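Side-chain contacts in member of s1p family of ribosomal proteins (Pyrococcus furiosus, PDB 5YH1), which probably acts as a manganese-dependent exonuclease of the DHH family, the chain here being the DHH-domain part of a longer protein: residues 218-223 with 246-251; 258-263 with 274-279; 298-303 with 338-343. All coordinates share one frame; numbering follows the deposited sequence.

Contact 1 of 3, residues 218-223 with 246-251; sequences IKHLPA and KGLDEE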
ATOM      1  N   ILE A 218      -1.874  33.405  -9.036  1.00 29.27           N
ATOM      2  CA  ILE A 218      -2.813  32.299  -9.287  1.00 28.90           C
ATOM      3  C   ILE A 218      -3.954  32.578 -10.264  1.00 27.85           C
ATOM      4  O   ILE A 218      -4.740  31.679 -10.543  1.00 26.95           O
ATOM      5  CB  ILE A 218      -3.452  31.789  -7.973  1.00 29.14           C
ATOM      6  CG1 ILE A 218      -4.428  32.807  -7.382  1.00 29.82           C
ATOM      7  CG2 ILE A 218      -2.383  31.437  -6.952  1.00 29.78           C
ATOM      8  CD1 ILE A 218      -5.199  32.272  -6.199  1.00 30.37           C
ATOM      9  N   LYS A 219      -4.063  33.796 -10.789  1.00 27.43           N
ATOM     10  CA  LYS A 219      -5.246  34.158 -11.592  1.00 27.13           C
ATOM     11  C   LYS A 219      -5.395  33.379 -12.900  1.00 26.10           C
ATOM     12  O   LYS A 219      -6.478  33.361 -13.486  1.00 26.34           O
ATOM     13  CB  LYS A 219      -5.314  35.668 -11.855  1.00 28.07           C
ATOM     14  CG  LYS A 219      -4.142  36.237 -12.627  1.00 28.62           C
ATOM     15  CD  LYS A 219      -4.179  37.748 -12.578  1.00 30.49           C
ATOM     16  CE  LYS A 219      -3.017  38.350 -13.352  1.00 31.04           C
ATOM     17  NZ  LYS A 219      -3.032  39.821 -13.171  1.00 32.00           N
ATOM     18  N   HIS A 220      -4.324  32.725 -13.344  1.00 25.64           N
ATOM     19  CA  HIS A 220      -4.374  31.809 -14.500  1.00 25.34           C
ATOM     20  C   HIS A 220      -4.799  30.362 -14.184  1.00 25.68           C
ATOM     21  O   HIS A 220      -5.050  29.565 -15.104  1.00 25.26           O
ATOM     22  CB  HIS A 220      -3.011  31.785 -15.195  1.00 26.09           C
ATOM     23  CG  HIS A 220      -1.959  31.053 -14.423  1.00 26.66           C
ATOM     24  ND1 HIS A 220      -1.379  31.564 -13.282  1.00 26.72           N
ATOM     25  CD2 HIS A 220      -1.401  29.838 -14.616  1.00 26.44           C
ATOM     26  CE1 HIS A 220      -0.498  30.700 -12.814  1.00 26.54           C
ATOM     27  NE2 HIS A 220      -0.491  29.645 -13.608  1.00 27.21           N
ATOM     28  N   LEU A 221      -4.875  30.008 -12.900  1.00 26.32           N
ATOM     29  CA  LEU A 221      -5.212  28.626 -12.502  1.00 25.30           C
ATOM     30  C   LEU A 221      -6.582  28.173 -12.971  1.00 24.55           C
ATOM     31  O   LEU A 221      -6.738  27.032 -13.408  1.00 24.14           O
ATOM     32  CB  LEU A 221      -5.076  28.441 -10.986  1.00 26.11           C
ATOM     33  CG  LEU A 221      -3.655  28.587 -10.423  1.00 26.38           C
ATOM     34  CD1 LEU A 221      -3.614  28.172  -8.963  1.00 26.69           C
ATOM     35  CD2 LEU A 221      -2.644  27.771 -11.212  1.00 27.27           C
ATOM     36  N   PRO A 222      -7.591  29.063 -12.907  1.00 24.67           N
ATOM     37  CA  PRO A 222      -8.916  28.680 -13.404  1.00 23.77           C
ATOM     38  C   PRO A 222      -8.949  28.197 -14.865  1.00 23.47           C
ATOM     39  O   PRO A 222      -9.745  27.322 -15.206  1.00 24.11           O
ATOM     40  CB  PRO A 222      -9.733  29.964 -13.232  1.00 24.68           C
ATOM     41  CG  PRO A 222      -9.084  30.665 -12.090  1.00 24.58           C
ATOM     42  CD  PRO A 222      -7.619  30.358 -12.205  1.00 24.49           C
ATOM     43  N   ALA A 223      -8.092  28.754 -15.712  1.00 23.29           N
ATOM     44  CA  ALA A 223      -7.978  28.295 -17.093  1.00 23.48           C
ATOM     45  C   ALA A 223      -7.471  26.863 -17.175  1.00 22.91           C
ATOM     46  O   ALA A 223      -7.952  26.081 -17.995  1.00 23.26           O
ATOM     47  CB  ALA A 223      -7.062  29.221 -17.889  1.00 24.00           C
ATOM     48  N   LYS A 246      -0.020  35.251 -19.594  1.00 37.01           N
ATOM     49  CA  LYS A 246       1.215  34.592 -19.155  1.00 37.68           C
ATOM     50  C   LYS A 246       1.850  33.698 -20.220  1.00 36.28           C
ATOM     51  O   LYS A 246       2.789  32.975 -19.919  1.00 37.51           O
ATOM     52  CB  LYS A 246       0.972  33.774 -17.878  1.00 37.65           C
ATOM     53  CG  LYS A 246       0.547  34.627 -16.698  1.00 38.15           C
ATOM     54  CD  LYS A 246       0.668  33.907 -15.363  1.00 38.09           C
ATOM     55  CE  LYS A 246      -0.118  34.655 -14.294  1.00 37.43           C
ATOM     56  NZ  LYS A 246       0.162  34.199 -12.907  1.00 37.43           N
ATOM     57  N   GLY A 247       1.336  33.735 -21.447  1.00 35.89           N
ATOM     58  CA  GLY A 247       1.931  33.008 -22.565  1.00 34.37           C
ATOM     59  C   GLY A 247       1.406  31.599 -22.739  1.00 35.18           C
ATOM     60  O   GLY A 247       1.982  30.809 -23.482  1.00 34.05           O
ATOM     61  N   LEU A 248       0.311  31.270 -22.057  1.00 34.54           N
ATOM     62  CA  LEU A 248      -0.283  29.942 -22.176  1.00 34.03           C
ATOM     63  C   LEU A 248      -1.482  29.989 -23.106  1.00 34.03           C
ATOM     64  O   LEU A 248      -2.514  30.567 -22.769  1.00 35.45           O
ATOM     65  CB  LEU A 248      -0.725  29.433 -20.804  1.00 34.17           C
ATOM     66  CG  LEU A 248       0.369  29.254 -19.756  1.00 35.04           C
ATOM     67  CD1 LEU A 248      -0.255  28.955 -18.400  1.00 35.50           C
ATOM     68  CD2 LEU A 248       1.329  28.149 -20.166  1.00 35.23           C
ATOM     69  N   ASP A 249      -1.360  29.380 -24.272  1.00 34.88           N
ATOM     70  CA  ASP A 249      -2.506  29.266 -25.165  1.00 36.29           C
ATOM     71  C   ASP A 249      -3.282  27.996 -24.820  1.00 36.00           C
ATOM     72  O   ASP A 249      -2.951  27.293 -23.862  1.00 34.87           O
ATOM     73  CB  ASP A 249      -2.080  29.322 -26.644  1.00 37.28           C
ATOM     74  CG  ASP A 249      -1.264  28.123 -27.076  1.00 39.35           C
ATOM     75  OD1 ASP A 249      -1.429  27.026 -26.510  1.00 38.89           O
ATOM     76  OD2 ASP A 249      -0.458  28.282 -28.014  1.00 42.13           O
ATOM     77  N   GLU A 250      -4.296  27.692 -25.617  1.00 35.61           N
ATOM     78  CA  GLU A 250      -5.219  26.610 -25.300  1.00 37.70           C
ATOM     79  C   GLU A 250      -4.557  25.232 -25.416  1.00 36.87           C
ATOM     80  O   GLU A 250      -4.916  24.304 -24.685  1.00 33.08           O
ATOM     81  CB  GLU A 250      -6.466  26.697 -26.180  1.00 39.81           C
ATOM     82  CG  GLU A 250      -6.836  28.144 -26.537  1.00 44.20           C
ATOM     83  CD  GLU A 250      -8.301  28.440 -26.405  1.00 44.83           C
ATOM     84  OE1 GLU A 250      -9.106  27.493 -26.372  1.00 50.18           O
ATOM     85  OE2 GLU A 250      -8.641  29.633 -26.337  1.00 45.51           O
ATOM     86  N   GLU A 251      -3.580  25.110 -26.313  1.00 36.41           N
ATOM     87  CA  GLU A 251      -2.862  23.854 -26.474  1.00 37.40           C
ATOM     88  C   GLU A 251      -1.881  23.649 -25.336  1.00 33.38           C
ATOM     89  O   GLU A 251      -1.713  22.530 -24.882  1.00 33.59           O
ATOM     90  CB  GLU A 251      -2.159  23.776 -27.833  1.00 41.83           C
ATOM     91  CG  GLU A 251      -3.120  23.775 -29.029  1.00 47.13           C
ATOM     92  CD  GLU A 251      -4.273  22.781 -28.881  1.00 52.27           C
ATOM     93  OE1 GLU A 251      -4.013  21.585 -28.612  1.00 56.48           O
ATOM     94  OE2 GLU A 251      -5.448  23.197 -29.027  1.00 57.81           O
TER

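Contact 2 of 3, residues 258-263 with 274-279; sequences EVIDHE and GIIEEI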
ATOM      1  N   GLU A 258      -2.971  17.267 -19.238  1.00 26.10           N
ATOM      2  CA  GLU A 258      -2.622  15.870 -19.521  1.00 26.09           C
ATOM      3  C   GLU A 258      -1.417  15.434 -18.700  1.00 25.20           C
ATOM      4  O   GLU A 258      -1.367  14.299 -18.224  1.00 25.67           O
ATOM      5  CB  GLU A 258      -2.360  15.644 -21.009  1.00 27.76           C
ATOM      6  CG  GLU A 258      -3.605  15.775 -21.888  1.00 29.12           C
ATOM      7  CD  GLU A 258      -4.553  14.585 -21.819  1.00 30.25           C
ATOM      8  OE1 GLU A 258      -4.265  13.579 -21.141  1.00 30.27           O
ATOM      9  OE2 GLU A 258      -5.611  14.655 -22.464  1.00 32.28           O
ATOM     10  N   VAL A 259      -0.457  16.336 -18.529  1.00 24.47           N
ATOM     11  CA  VAL A 259       0.707  16.065 -17.699  1.00 24.14           C
ATOM     12  C   VAL A 259       0.322  15.844 -16.234  1.00 24.39           C
ATOM     13  O   VAL A 259       0.799  14.897 -15.606  1.00 23.90           O
ATOM     14  CB  VAL A 259       1.771  17.168 -17.821  1.00 23.76           C
ATOM     15  CG1 VAL A 259       2.835  17.026 -16.747  1.00 24.37           C
ATOM     16  CG2 VAL A 259       2.424  17.125 -19.199  1.00 24.13           C
ATOM     17  N   ILE A 260      -0.544  16.697 -15.696  1.00 24.74           N
ATOM     18  CA  ILE A 260      -0.970  16.557 -14.294  1.00 25.20           C
ATOM     19  C   ILE A 260      -1.649  15.209 -14.046  1.00 25.45           C
ATOM     20  O   ILE A 260      -1.301  14.504 -13.089  1.00 24.89           O
ATOM     21  CB  ILE A 260      -1.898  17.699 -13.854  1.00 25.10           C
ATOM     22  CG1 ILE A 260      -1.105  19.010 -13.771  1.00 24.92           C
ATOM     23  CG2 ILE A 260      -2.520  17.386 -12.499  1.00 25.32           C
ATOM     24  CD1 ILE A 260      -1.968  20.252 -13.716  1.00 24.91           C
ATOM     25  N   ASP A 261      -2.599  14.851 -14.906  1.00 26.21           N
ATOM     26  CA  ASP A 261      -3.353  13.604 -14.748  1.00 27.61           C
ATOM     27  C   ASP A 261      -2.448  12.367 -14.891  1.00 27.22           C
ATOM     28  O   ASP A 261      -2.700  11.337 -14.264  1.00 25.60           O
ATOM     29  CB  ASP A 261      -4.517  13.524 -15.746  1.00 29.76           C
ATOM     30  CG  ASP A 261      -5.608  14.571 -15.482  1.00 34.22           C
ATOM     31  OD1 ASP A 261      -5.755  15.061 -14.341  1.00 38.29           O
ATOM     32  OD2 ASP A 261      -6.340  14.904 -16.428  1.00 37.51           O
ATOM     33  N   HIS A 262      -1.404  12.479 -15.714  1.00 25.49           N
ATOM     34  CA  HIS A 262      -0.443  11.397 -15.903  1.00 25.77           C
ATOM     35  C   HIS A 262       0.447  11.263 -14.665  1.00 24.95           C
ATOM     36  O   HIS A 262       0.484  10.215 -14.040  1.00 24.35           O
ATOM     37  CB  HIS A 262       0.396  11.647 -17.163  1.00 25.34           C
ATOM     38  CG  HIS A 262       1.469  10.634 -17.395  1.00 24.98           C
ATOM     39  ND1 HIS A 262       2.733  10.749 -16.853  1.00 25.59           N
ATOM     40  CD2 HIS A 262       1.479   9.502 -18.136  1.00 25.28           C
ATOM     41  CE1 HIS A 262       3.470   9.726 -17.245  1.00 25.41           C
ATOM     42  NE2 HIS A 262       2.731   8.954 -18.021  1.00 25.44           N
ATOM     43  N   GLU A 263       1.131  12.340 -14.296  1.00 24.55           N
ATOM     44  CA  GLU A 263       1.984  12.311 -13.114  1.00 24.82           C
ATOM     45  C   GLU A 263       1.219  11.903 -11.842  1.00 24.82           C
ATOM     46  O   GLU A 263       1.729  11.117 -11.036  1.00 23.62           O
ATOM     47  CB  GLU A 263       2.713  13.650 -12.903  1.00 24.44           C
ATOM     48  CG  GLU A 263       3.632  14.066 -14.046  1.00 25.02           C
ATOM     49  CD  GLU A 263       4.671  13.013 -14.415  1.00 25.30           C
ATOM     50  OE1 GLU A 263       4.415  12.210 -15.342  1.00 25.44           O
ATOM     51  OE2 GLU A 263       5.753  12.992 -13.790  1.00 25.11           O
ATOM     52  N   GLY A 274       6.350  20.252  -4.714  1.00 26.80           N
ATOM     53  CA  GLY A 274       7.670  20.396  -5.310  1.00 26.09           C
ATOM     54  C   GLY A 274       7.636  20.160  -6.801  1.00 25.53           C
ATOM     55  O   GLY A 274       8.578  20.525  -7.509  1.00 26.52           O
ATOM     56  N   ILE A 275       6.551  19.542  -7.276  1.00 24.85           N
ATOM     57  CA  ILE A 275       6.367  19.250  -8.697  1.00 23.99           C
ATOM     58  C   ILE A 275       5.125  19.957  -9.249  1.00 24.16           C
ATOM     59  O   ILE A 275       5.207  20.655 -10.257  1.00 23.50           O
ATOM     60  CB  ILE A 275       6.247  17.735  -8.958  1.00 23.95           C
ATOM     61  CG1 ILE A 275       7.374  16.982  -8.231  1.00 24.49           C
ATOM     62  CG2 ILE A 275       6.297  17.443 -10.453  1.00 23.54           C
ATOM     63  CD1 ILE A 275       7.323  15.475  -8.382  1.00 24.88           C
ATOM     64  N   ILE A 276       3.981  19.759  -8.602  1.00 24.30           N
ATOM     65  CA  ILE A 276       2.711  20.298  -9.099  1.00 25.47           C
ATOM     66  C   ILE A 276       2.750  21.832  -9.287  1.00 25.96           C
ATOM     67  O   ILE A 276       2.223  22.344 -10.269  1.00 26.07           O
ATOM     68  CB  ILE A 276       1.520  19.852  -8.203  1.00 25.45           C
ATOM     69  CG1 ILE A 276       0.173  20.222  -8.826  1.00 25.81           C
ATOM     70  CG2 ILE A 276       1.611  20.446  -6.806  1.00 25.75           C
ATOM     71  CD1 ILE A 276      -0.147  19.482 -10.100  1.00 26.70           C
ATOM     72  N   GLU A 277       3.391  22.547  -8.363  1.00 27.58           N
ATOM     73  CA  GLU A 277       3.497  24.006  -8.445  1.00 29.22           C
ATOM     74  C   GLU A 277       4.246  24.459  -9.700  1.00 30.00           C
ATOM     75  O   GLU A 277       3.941  25.520 -10.261  1.00 28.06           O
ATOM     76  CB  GLU A 277       4.218  24.599  -7.227  1.00 30.40           C
ATOM     77  CG  GLU A 277       3.563  24.320  -5.884  1.00 32.02           C
ATOM     78  CD  GLU A 277       4.050  23.035  -5.226  1.00 32.50           C
ATOM     79  OE1 GLU A 277       4.757  22.237  -5.875  1.00 31.31           O
ATOM     80  OE2 GLU A 277       3.709  22.817  -4.051  1.00 34.38           O
ATOM     81  N   GLU A 278       5.235  23.666 -10.111  1.00 29.59           N
ATOM     82  CA  GLU A 278       6.034  23.968 -11.291  1.00 29.90           C
ATOM     83  C   GLU A 278       5.223  23.735 -12.547  1.00 29.19           C
ATOM     84  O   GLU A 278       5.252  24.545 -13.477  1.00 30.74           O
ATOM     85  CB  GLU A 278       7.294  23.099 -11.338  1.00 31.46           C
ATOM     86  CG  GLU A 278       8.199  23.205 -10.115  1.00 32.62           C
ATOM     87  CD  GLU A 278       8.794  24.583  -9.925  1.00 34.01           C
ATOM     88  OE1 GLU A 278       8.653  25.449 -10.811  1.00 36.14           O
ATOM     89  OE2 GLU A 278       9.420  24.805  -8.876  1.00 37.09           O
ATOM     90  N   ILE A 279       4.485  22.635 -12.568  1.00 27.61           N
ATOM     91  CA  ILE A 279       3.635  22.314 -13.703  1.00 27.51           C
ATOM     92  C   ILE A 279       2.526  23.367 -13.865  1.00 27.37           C
ATOM     93  O   ILE A 279       2.189  23.745 -14.988  1.00 27.52           O
ATOM     94  CB  ILE A 279       3.042  20.906 -13.556  1.00 27.68           C
ATOM     95  CG1 ILE A 279       4.167  19.861 -13.607  1.00 28.93           C
ATOM     96  CG2 ILE A 279       2.017  20.620 -14.651  1.00 27.50           C
ATOM     97  CD1 ILE A 279       3.748  18.495 -13.097  1.00 29.39           C
TER

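Contact 3 of 3, residues 298-303 with 338-343; sequences PEVKEK and FEYPSP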
ATOM      1  N   PRO A 298       5.288  14.679 -24.420  1.00 29.65           N
ATOM      2  CA  PRO A 298       5.481  13.733 -25.545  1.00 30.40           C
ATOM      3  C   PRO A 298       5.336  12.261 -25.133  1.00 29.80           C
ATOM      4  O   PRO A 298       4.758  11.451 -25.845  1.00 31.09           O
ATOM      5  CB  PRO A 298       6.919  14.021 -26.007  1.00 30.37           C
ATOM      6  CG  PRO A 298       7.173  15.436 -25.587  1.00 30.25           C
ATOM      7  CD  PRO A 298       6.434  15.598 -24.279  1.00 29.59           C
ATOM      8  N   GLU A 299       5.855  11.945 -23.968  1.00 29.86           N
ATOM      9  CA  GLU A 299       5.746  10.615 -23.380  1.00 31.88           C
ATOM     10  C   GLU A 299       4.281  10.264 -23.135  1.00 30.09           C
ATOM     11  O   GLU A 299       3.838   9.174 -23.469  1.00 29.27           O
ATOM     12  CB  GLU A 299       6.590  10.622 -22.099  1.00 34.34           C
ATOM     13  CG  GLU A 299       6.409   9.519 -21.084  1.00 37.96           C
ATOM     14  CD  GLU A 299       7.278   9.774 -19.856  1.00 40.58           C
ATOM     15  OE1 GLU A 299       8.353  10.426 -19.989  1.00 38.85           O
ATOM     16  OE2 GLU A 299       6.875   9.352 -18.752  1.00 44.02           O
ATOM     17  N   VAL A 300       3.518  11.212 -22.599  1.00 29.83           N
ATOM     18  CA  VAL A 300       2.086  11.004 -22.368  1.00 29.45           C
ATOM     19  C   VAL A 300       1.337  10.794 -23.679  1.00 29.92           C
ATOM     20  O   VAL A 300       0.506   9.892 -23.793  1.00 28.63           O
ATOM     21  CB  VAL A 300       1.452  12.197 -21.616  1.00 29.36           C
ATOM     22  CG1 VAL A 300      -0.044  11.985 -21.429  1.00 29.77           C
ATOM     23  CG2 VAL A 300       2.133  12.390 -20.272  1.00 30.03           C
ATOM     24  N   LYS A 301       1.638  11.636 -24.663  1.00 30.30           N
ATOM     25  CA  LYS A 301       1.002  11.548 -25.961  1.00 30.99           C
ATOM     26  C   LYS A 301       1.291  10.220 -26.627  1.00 29.77           C
ATOM     27  O   LYS A 301       0.408   9.625 -27.240  1.00 28.85           O
ATOM     28  CB  LYS A 301       1.484  12.689 -26.861  1.00 33.74           C
ATOM     29  CG  LYS A 301       0.898  12.665 -28.258  1.00 37.21           C
ATOM     30  CD  LYS A 301       1.508  13.761 -29.116  1.00 42.93           C
ATOM     31  CE  LYS A 301       0.680  13.983 -30.370  1.00 46.47           C
ATOM     32  NZ  LYS A 301       1.464  14.658 -31.437  1.00 50.42           N
ATOM     33  N   GLU A 302       2.535   9.766 -26.535  1.00 29.60           N
ATOM     34  CA  GLU A 302       2.913   8.508 -27.158  1.00 32.11           C
ATOM     35  C   GLU A 302       2.200   7.319 -26.507  1.00 29.69           C
ATOM     36  O   GLU A 302       1.747   6.413 -27.207  1.00 28.01           O
ATOM     37  CB  GLU A 302       4.429   8.307 -27.111  1.00 36.39           C
ATOM     38  CG  GLU A 302       4.904   7.101 -27.912  1.00 41.84           C
ATOM     39  CD  GLU A 302       6.408   6.921 -27.852  1.00 48.17           C
ATOM     40  OE1 GLU A 302       6.975   6.913 -26.737  1.00 54.53           O
ATOM     41  OE2 GLU A 302       7.030   6.786 -28.924  1.00 56.01           O
ATOM     42  N   LYS A 303       2.089   7.318 -25.180  1.00 28.38           N
ATOM     43  CA  LYS A 303       1.342   6.253 -24.496  1.00 28.92           C
ATOM     44  C   LYS A 303      -0.106   6.197 -24.949  1.00 28.17           C
ATOM     45  O   LYS A 303      -0.637   5.123 -25.211  1.00 27.71           O
ATOM     46  CB  LYS A 303       1.347   6.443 -22.988  1.00 30.00           C
ATOM     47  CG  LYS A 303       2.664   6.138 -22.317  1.00 31.53           C
ATOM     48  CD  LYS A 303       2.511   6.313 -20.818  1.00 32.23           C
ATOM     49  CE  LYS A 303       3.847   6.195 -20.125  1.00 32.09           C
ATOM     50  NZ  LYS A 303       3.698   6.118 -18.646  1.00 31.93           N
ATOM     51  N   PHE A 338      -3.674  -2.378 -14.801  1.00 40.70           N
ATOM     52  CA  PHE A 338      -2.832  -1.681 -13.818  1.00 41.57           C
ATOM     53  C   PHE A 338      -1.866  -0.635 -14.376  1.00 40.91           C
ATOM     54  O   PHE A 338      -1.068  -0.087 -13.628  1.00 43.45           O
ATOM     55  CB  PHE A 338      -2.068  -2.675 -12.927  1.00 45.47           C
ATOM     56  CG  PHE A 338      -2.964  -3.612 -12.159  1.00 48.80           C
ATOM     57  CD1 PHE A 338      -3.861  -3.118 -11.216  1.00 50.60           C
ATOM     58  CD2 PHE A 338      -2.909  -4.981 -12.377  1.00 51.94           C
ATOM     59  CE1 PHE A 338      -4.693  -3.972 -10.510  1.00 52.09           C
ATOM     60  CE2 PHE A 338      -3.740  -5.841 -11.673  1.00 53.91           C
ATOM     61  CZ  PHE A 338      -4.633  -5.334 -10.738  1.00 53.28           C
ATOM     62  N   GLU A 339      -1.930  -0.340 -15.665  1.00 38.77           N
ATOM     63  CA  GLU A 339      -1.021   0.636 -16.252  1.00 37.15           C
ATOM     64  C   GLU A 339      -1.770   1.887 -16.658  1.00 33.92           C
ATOM     65  O   GLU A 339      -2.984   1.867 -16.809  1.00 32.02           O
ATOM     66  CB  GLU A 339      -0.345   0.056 -17.485  1.00 39.46           C
ATOM     67  CG  GLU A 339       0.638  -1.060 -17.194  1.00 41.97           C
ATOM     68  CD  GLU A 339       1.170  -1.673 -18.470  1.00 44.48           C
ATOM     69  OE1 GLU A 339       1.562  -0.910 -19.379  1.00 48.36           O
ATOM     70  OE2 GLU A 339       1.183  -2.912 -18.573  1.00 46.58           O
ATOM     71  N   TYR A 340      -1.036   2.978 -16.833  1.00 32.67           N
ATOM     72  CA  TYR A 340      -1.598   4.157 -17.461  1.00 31.10           C
ATOM     73  C   TYR A 340      -1.919   3.794 -18.913  1.00 31.17           C
ATOM     74  O   TYR A 340      -1.073   3.246 -19.600  1.00 32.65           O
ATOM     75  CB  TYR A 340      -0.615   5.317 -17.418  1.00 30.28           C
ATOM     76  CG  TYR A 340      -1.132   6.560 -18.090  1.00 29.28           C
ATOM     77  CD1 TYR A 340      -0.941   6.760 -19.449  1.00 28.78           C
ATOM     78  CD2 TYR A 340      -1.831   7.529 -17.372  1.00 28.86           C
ATOM     79  CE1 TYR A 340      -1.419   7.893 -20.079  1.00 29.07           C
ATOM     80  CE2 TYR A 340      -2.310   8.670 -17.993  1.00 28.98           C
ATOM     81  CZ  TYR A 340      -2.103   8.845 -19.351  1.00 29.22           C
ATOM     82  OH  TYR A 340      -2.575   9.968 -19.995  1.00 29.11           O
ATOM     83  N   PRO A 341      -3.130   4.108 -19.394  1.00 30.61           N
ATOM     84  CA  PRO A 341      -4.228   4.798 -18.732  1.00 32.23           C
ATOM     85  C   PRO A 341      -5.201   3.863 -18.010  1.00 31.07           C
ATOM     86  O   PRO A 341      -5.477   2.781 -18.495  1.00 30.94           O
ATOM     87  CB  PRO A 341      -4.936   5.495 -19.896  1.00 32.19           C
ATOM     88  CG  PRO A 341      -4.734   4.566 -21.044  1.00 32.62           C
ATOM     89  CD  PRO A 341      -3.369   3.974 -20.845  1.00 32.66           C
ATOM     90  N   SER A 342      -5.722   4.305 -16.869  1.00 32.12           N
ATOM     91  CA  SER A 342      -6.807   3.604 -16.170  1.00 32.43           C
ATOM     92  C   SER A 342      -8.026   3.399 -17.094  1.00 32.03           C
ATOM     93  O   SER A 342      -8.157   4.078 -18.115  1.00 29.99           O
ATOM     94  CB  SER A 342      -7.232   4.401 -14.933  1.00 33.08           C
ATOM     95  OG  SER A 342      -7.927   5.602 -15.292  1.00 34.67           O
ATOM     96  N   PRO A 343      -8.923   2.464 -16.739  1.00 31.69           N
ATOM     97  CA  PRO A 343     -10.151   2.255 -17.522  1.00 30.42           C
ATOM     98  C   PRO A 343     -10.955   3.534 -17.763  1.00 30.07           C
ATOM     99  O   PRO A 343     -11.425   3.763 -18.877  1.00 31.31           O
ATOM    100  CB  PRO A 343     -10.941   1.272 -16.666  1.00 30.70           C
ATOM    101  CG  PRO A 343      -9.888   0.479 -15.961  1.00 31.30           C
ATOM    102  CD  PRO A 343      -8.778   1.454 -15.670  1.00 31.57           C
TER

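Contact 1 of 3, residues 218-223 with 246-251
Lys246 crosses the His220 side chain at about a right angle where the helix 234-245 ends in a Schellman motif, with Gly247, at positive phi, as its C-prime residue. A CB there would collide with the preceding carbonyl oxygen, so glycine suits it. Along Lys246, CB and CG leave the helix end without reaching the histidine, and the chain stays extended beyond CG. CD then gives an off-centre CH-pi contact, 4.1 Å from the centroid of the His220 ring. CE passes 3.5 Å from His220 ND1. NZ, 3.1 Å from His220 ND1, is hydrogen-bonded to the backbone O of Asp216. A lysine suits this place because its greasy stem packs on a buried ring while its ammonium reaches the carbonyl of Asp216. With chi1 at 73°, CG of His220 sits between the backbone N and the carbonyl carbon, which swings the ring toward the lysine. The ring is gripped at its other nitrogen, NE2, by the carbonyl of Leu280. Leu221 CD2 lies 3.7 Å above one face of the His220 ring, off toward its periphery, and Leu248 CD1 comes obliquely to within 4.1 Å of His220 CD2.

Contact 2 of 3, residues 258-263 with 274-279
Ile260 slides past Ile279 in the opposite direction yet meets Ile276 at about a right angle, so one branched side chain fits two differently turned neighbours. Its CG1 makes the closest approaches, 3.6 Å from Ile279 CG2 and 3.8 Å from Ile276 CD1. In Ile276, CG1 is anti to the backbone N (chi1 -171°) and CD1 then bends back at chi2 67°, which brings that methyl against the Ile260 branch. Val259 adds a shorter side chain, its CG1 4.0 Å from Ile279 CD1. Beta-branched residues suit this buried apolar seam, since their methyls fan out close to the backbone and fill it without polar groups to satisfy. Replacing Ile260 with an alanine would probably leave Ile276 CD1 and Ile279 CG2 without their shared partner and open a gap between the two helical segments. At the start of 274-279, Gly274 N donates to Glu277 OE1 at 2.8 Å, on the syn side of the carboxylate. Beside the seam, Glu263 forms a salt bridge to Arg150 of the second subunit. The seam joins the long helix 250-267 to the short helix 276-279, and Ile260 and Ile276 also rest on helix 66-86, which carries the manganese ligand Asp67.

Contact 3 of 3, residues 298-303 with 338-343
Tyr340 reaches from its loop to helix 286-311 and touches two residues about one helical turn apart, Val300 and Lys303. Near the outer end of the ring, Val300 CG1 lies 3.5 Å from Tyr340 OH and 4.3 Å from Tyr340 CZ, the two side chains crossing at about a right angle. Nearer the root of the ring, Lys303 CD comes within 3.7 Å of Tyr340 CD1, at an oblique approach. Tyrosine suits the place because it is long enough to span both residues and still carries a polar end: its hydroxyl is hydrogen-bonded to Gln304, in the next position on the same helix. Valine offers a compact methyl against that end, and lysine offers an aliphatic stem that lies beside the ring while its NZ goes on to other partners.

The next shell fixes these groups. A chi1 of 178° turns the Tyr340 ring away from its own backbone N and out to the helix. Pro341 CB sits 4.1 Å above one face of the Tyr340 ring, over its centre, and the peptide bond before that proline is cis. His262 of helix 250-267 meets Tyr340 edge-to-face. Lys303, extended beyond CG, carries NZ to Tyr266 OH and His262 NE2, so its aliphatic stem ends in a polar cluster, where NZ also binds a glycerol probably from the crystallisation liquor. Further on, Ser342 occupies the N-cap position of helix 343-358, its OG making a weak hydrogen bond to Lys345 N. The whole is a loop-to-helix junction: Tyr340 packs against helices 286-311 and 250-267, while the cis-proline rests on helix 343-358, which begins just after it with a serine N-cap.

All three contacts are largely buried, but their chemistry differs. Contact 2 is wholly apolar at its interface and lies nearest the metal site, the side chain of Ile260 being about 12 Å from the manganese ion. Contacts 1 and 3 each pair an aromatic ring with a partly exposed lysine whose stem packs and whose ammonium finds polar partners beyond the ring. Helix 250-267 is shared by contacts 1 and 2, which lie about 14 Å apart between centres and do not touch. Contacts 2 and 3 do touch, through His262, which is on the same helix as Ile260 but outside the apolar seam.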